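Local coordinates for PPC domain-containing protein (PDB 2DT4) that is of unknown function but belongs to the plant- and prokaryote-conserved (PPC) family, whose domain forms a trimer in this archaeal protein, at residues I43-P49 with L66-L72. Numbering follows the deposited sequence.
Sequences IGTLKNP and LKGSYEL. With GOL (glycerol), chain B.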
loop_
_atom_site.group_PDB
_atom_site.type_symbol
_atom_site.label_atom_id
_atom_site.label_comp_id
_atom_site.label_asym_id
_atom_site.label_seq_id
_atom_site.Cartn_x
_atom_site.Cartn_y
_atom_site.Cartn_z
ATOM N N ILE A 43 5.753 4.704 4.541
ATOM C CA ILE A 43 6.970 4.862 3.758
ATOM C C ILE A 43 8.061 5.462 4.628
ATOM O O ILE A 43 7.824 5.942 5.740
ATOM C CB ILE A 43 6.723 5.778 2.515
ATOM C CG1 ILE A 43 6.251 7.181 2.915
ATOM C CG2 ILE A 43 5.719 5.108 1.522
ATOM C CD1 ILE A 43 6.121 8.160 1.743
ATOM N N GLY A 44 9.258 5.480 4.086
ATOM C CA GLY A 44 10.379 6.142 4.717
ATOM C C GLY A 44 11.674 5.483 4.334
ATOM O O GLY A 44 11.892 5.230 3.148
ATOM N N THR A 45 12.541 5.285 5.327
ATOM C CA THR A 45 13.829 4.588 5.191
ATOM C C THR A 45 14.114 3.821 6.475
ATOM O O THR A 45 13.982 4.359 7.584
ATOM C CB THR A 45 14.942 5.591 4.939
ATOM O OG1 THR A 45 14.921 5.971 3.555
ATOM C CG2 THR A 45 16.300 4.953 5.081
ATOM N N LEU A 46 14.503 2.561 6.328
ATOM C CA LEU A 46 14.959 1.742 7.449
ATOM C C LEU A 46 16.431 1.436 7.336
ATOM O O LEU A 46 16.984 1.350 6.235
ATOM C CB LEU A 46 14.178 0.419 7.490
ATOM C CG LEU A 46 12.660 0.542 7.650
ATOM C CD1 LEU A 46 12.046 -0.885 7.619
ATOM C CD2 LEU A 46 12.247 1.347 8.873
ATOM N N LYS A 47 17.068 1.220 8.488
ATOM C CA LYS A 47 18.468 0.797 8.541
ATOM C C LYS A 47 18.591 -0.611 9.084
ATOM O O LYS A 47 17.937 -0.969 10.064
ATOM C CB LYS A 47 19.251 1.772 9.421
ATOM C CG LYS A 47 19.419 3.142 8.750
ATOM C CD LYS A 47 20.330 4.120 9.478
ATOM C CE LYS A 47 20.449 5.423 8.710
ATOM N NZ LYS A 47 21.326 6.431 9.413
ATOM N N ASN A 48 19.435 -1.415 8.423
ATOM C CA ASN A 48 19.616 -2.815 8.753
ATOM C C ASN A 48 18.303 -3.589 8.959
ATOM O O ASN A 48 18.153 -4.293 9.980
ATOM C CB ASN A 48 20.513 -2.943 9.970
ATOM C CG ASN A 48 21.730 -2.026 9.892
ATOM O OD1 ASN A 48 22.511 -2.068 8.944
ATOM N ND2 ASN A 48 21.885 -1.168 10.907
ATOM N N PRO A 49 17.355 -3.469 8.020
ATOM C CA PRO A 49 16.091 -4.193 8.171
ATOM C C PRO A 49 16.298 -5.700 8.060
ATOM O O PRO A 49 17.135 -6.172 7.302
ATOM C CB PRO A 49 15.219 -3.637 7.046
ATOM C CG PRO A 49 16.187 -3.217 5.994
ATOM C CD PRO A 49 17.360 -2.696 6.761
ATOM N N LEU A 66 19.369 -7.595 6.218
ATOM C CA LEU A 66 19.963 -6.654 5.290
ATOM C C LEU A 66 20.818 -5.672 6.069
ATOM O O LEU A 66 20.668 -5.540 7.292
ATOM C CB LEU A 66 18.866 -5.951 4.470
ATOM C CG LEU A 66 17.959 -6.885 3.692
ATOM C CD1 LEU A 66 16.714 -6.182 3.079
ATOM C CD2 LEU A 66 18.716 -7.603 2.586
ATOM N N LYS A 67 21.700 -4.973 5.359
ATOM C CA LYS A 67 22.592 -3.997 5.948
ATOM C C LYS A 67 22.522 -2.642 5.266
ATOM O O LYS A 67 22.377 -2.531 4.043
ATOM C CB LYS A 67 24.022 -4.519 5.937
ATOM C CG LYS A 67 24.165 -5.829 6.730
ATOM C CD LYS A 67 25.317 -5.831 7.715
ATOM C CE LYS A 67 25.821 -7.252 8.026
ATOM N NZ LYS A 67 26.855 -7.761 7.026
ATOM N N GLY A 68 22.619 -1.606 6.087
ATOM C CA GLY A 68 22.621 -0.240 5.617
ATOM C C GLY A 68 21.218 0.296 5.407
ATOM O O GLY A 68 20.235 -0.281 5.866
ATOM N N SER A 69 21.137 1.445 4.763
ATOM C CA SER A 69 19.881 2.134 4.540
ATOM C C SER A 69 19.165 1.584 3.309
ATOM O O SER A 69 19.753 1.420 2.253
ATOM C CB SER A 69 20.124 3.629 4.353
ATOM O OG SER A 69 20.614 4.175 5.569
ATOM N N TYR A 70 17.888 1.293 3.496
ATOM C CA TYR A 70 17.000 0.920 2.419
ATOM C C TYR A 70 15.816 1.859 2.409
ATOM O O TYR A 70 15.216 2.138 3.474
ATOM C CB TYR A 70 16.516 -0.525 2.594
ATOM C CG TYR A 70 17.496 -1.582 2.163
ATOM C CD1 TYR A 70 18.609 -1.928 2.956
ATOM C CD2 TYR A 70 17.310 -2.256 0.960
ATOM C CE1 TYR A 70 19.520 -2.929 2.528
ATOM C CE2 TYR A 70 18.199 -3.237 0.536
ATOM C CZ TYR A 70 19.299 -3.551 1.311
ATOM O OH TYR A 70 20.187 -4.524 0.877
ATOM N N GLU A 71 15.422 2.312 1.227
ATOM C CA GLU A 71 14.179 3.066 1.087
ATOM C C GLU A 71 12.993 2.134 1.424
ATOM O O GLU A 71 12.877 1.006 0.896
ATOM C CB GLU A 71 14.004 3.691 -0.311
ATOM C CG GLU A 71 15.057 4.746 -0.647
ATOM C CD GLU A 71 14.876 6.071 0.076
ATOM O OE1 GLU A 71 15.874 6.805 0.277
ATOM O OE2 GLU A 71 13.739 6.446 0.436
ATOM N N LEU A 72 12.140 2.588 2.328
ATOM C CA LEU A 72 10.943 1.852 2.715
ATOM C C LEU A 72 9.866 2.235 1.707
ATOM O O LEU A 72 9.208 3.246 1.842
ATOM C CB LEU A 72 10.561 2.235 4.155
ATOM C CG LEU A 72 9.751 1.296 5.084
ATOM C CD1 LEU A 72 8.851 2.011 6.054
ATOM C CD2 LEU A 72 9.223 -0.020 4.545
HETATM C C1 GOL B . 14.770 9.242 2.819
HETATM O O1 GOL B . 15.637 8.161 2.634
HETATM C C2 GOL B . 13.337 8.868 2.425
HETATM O O2 GOL B . 13.117 8.913 1.012
HETATM C C3 GOL B . 12.442 9.895 3.118
HETATM O O3 GOL B . 11.110 9.446 3.223
HETATM O O HOH W 1 19.799 -6.688 9.495
#
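Paired backbone bonds join G44 to L72 and L46 to Y70, setting strand 38-46 antiparallel to strand 69-82. The bond from Y70 N to L46 O is nearly straight, 2.9 Å at 175°. Where the first strand turns its corner, the pairing passes to N48: its backbone N donates to G68 O, and chi1 of -45° sets CG beside that N, bringing OD1 round to accept from G68 N at 2.9 Å. N48 thus grips both polar backbone atoms of G68, whose positive phi suits a glycine. L66 N donates to P49 O beyond the corner.

Apolar packing lies on the face of L46, Y70 and L72. CG of L46 meets CG of L72 at 4.0 Å, and the P49 and Y70 side chains cross at about a right angle, P49 CD lying 4.1 Å from Y70 CD1; L94 packs on P49, Y70 and L66.

The face carrying T45, K47, S69 and E71 is polar and meets the second subunit, where K47 NZ forms a salt bridge with E56 of that subunit. A glycerol hydroxyl, O1, donates to E71 OE1 at 2.7 Å, and E71 OE1 also accepts from F54 N of the second subunit. Replacing E71 with alanine is likely to leave that amide and glycerol O1 without this acceptor. Y61 and H89 of the second subunit also bind the glycerol, which, though probably from the crystallisation liquor, marks a polar intersubunit pocket.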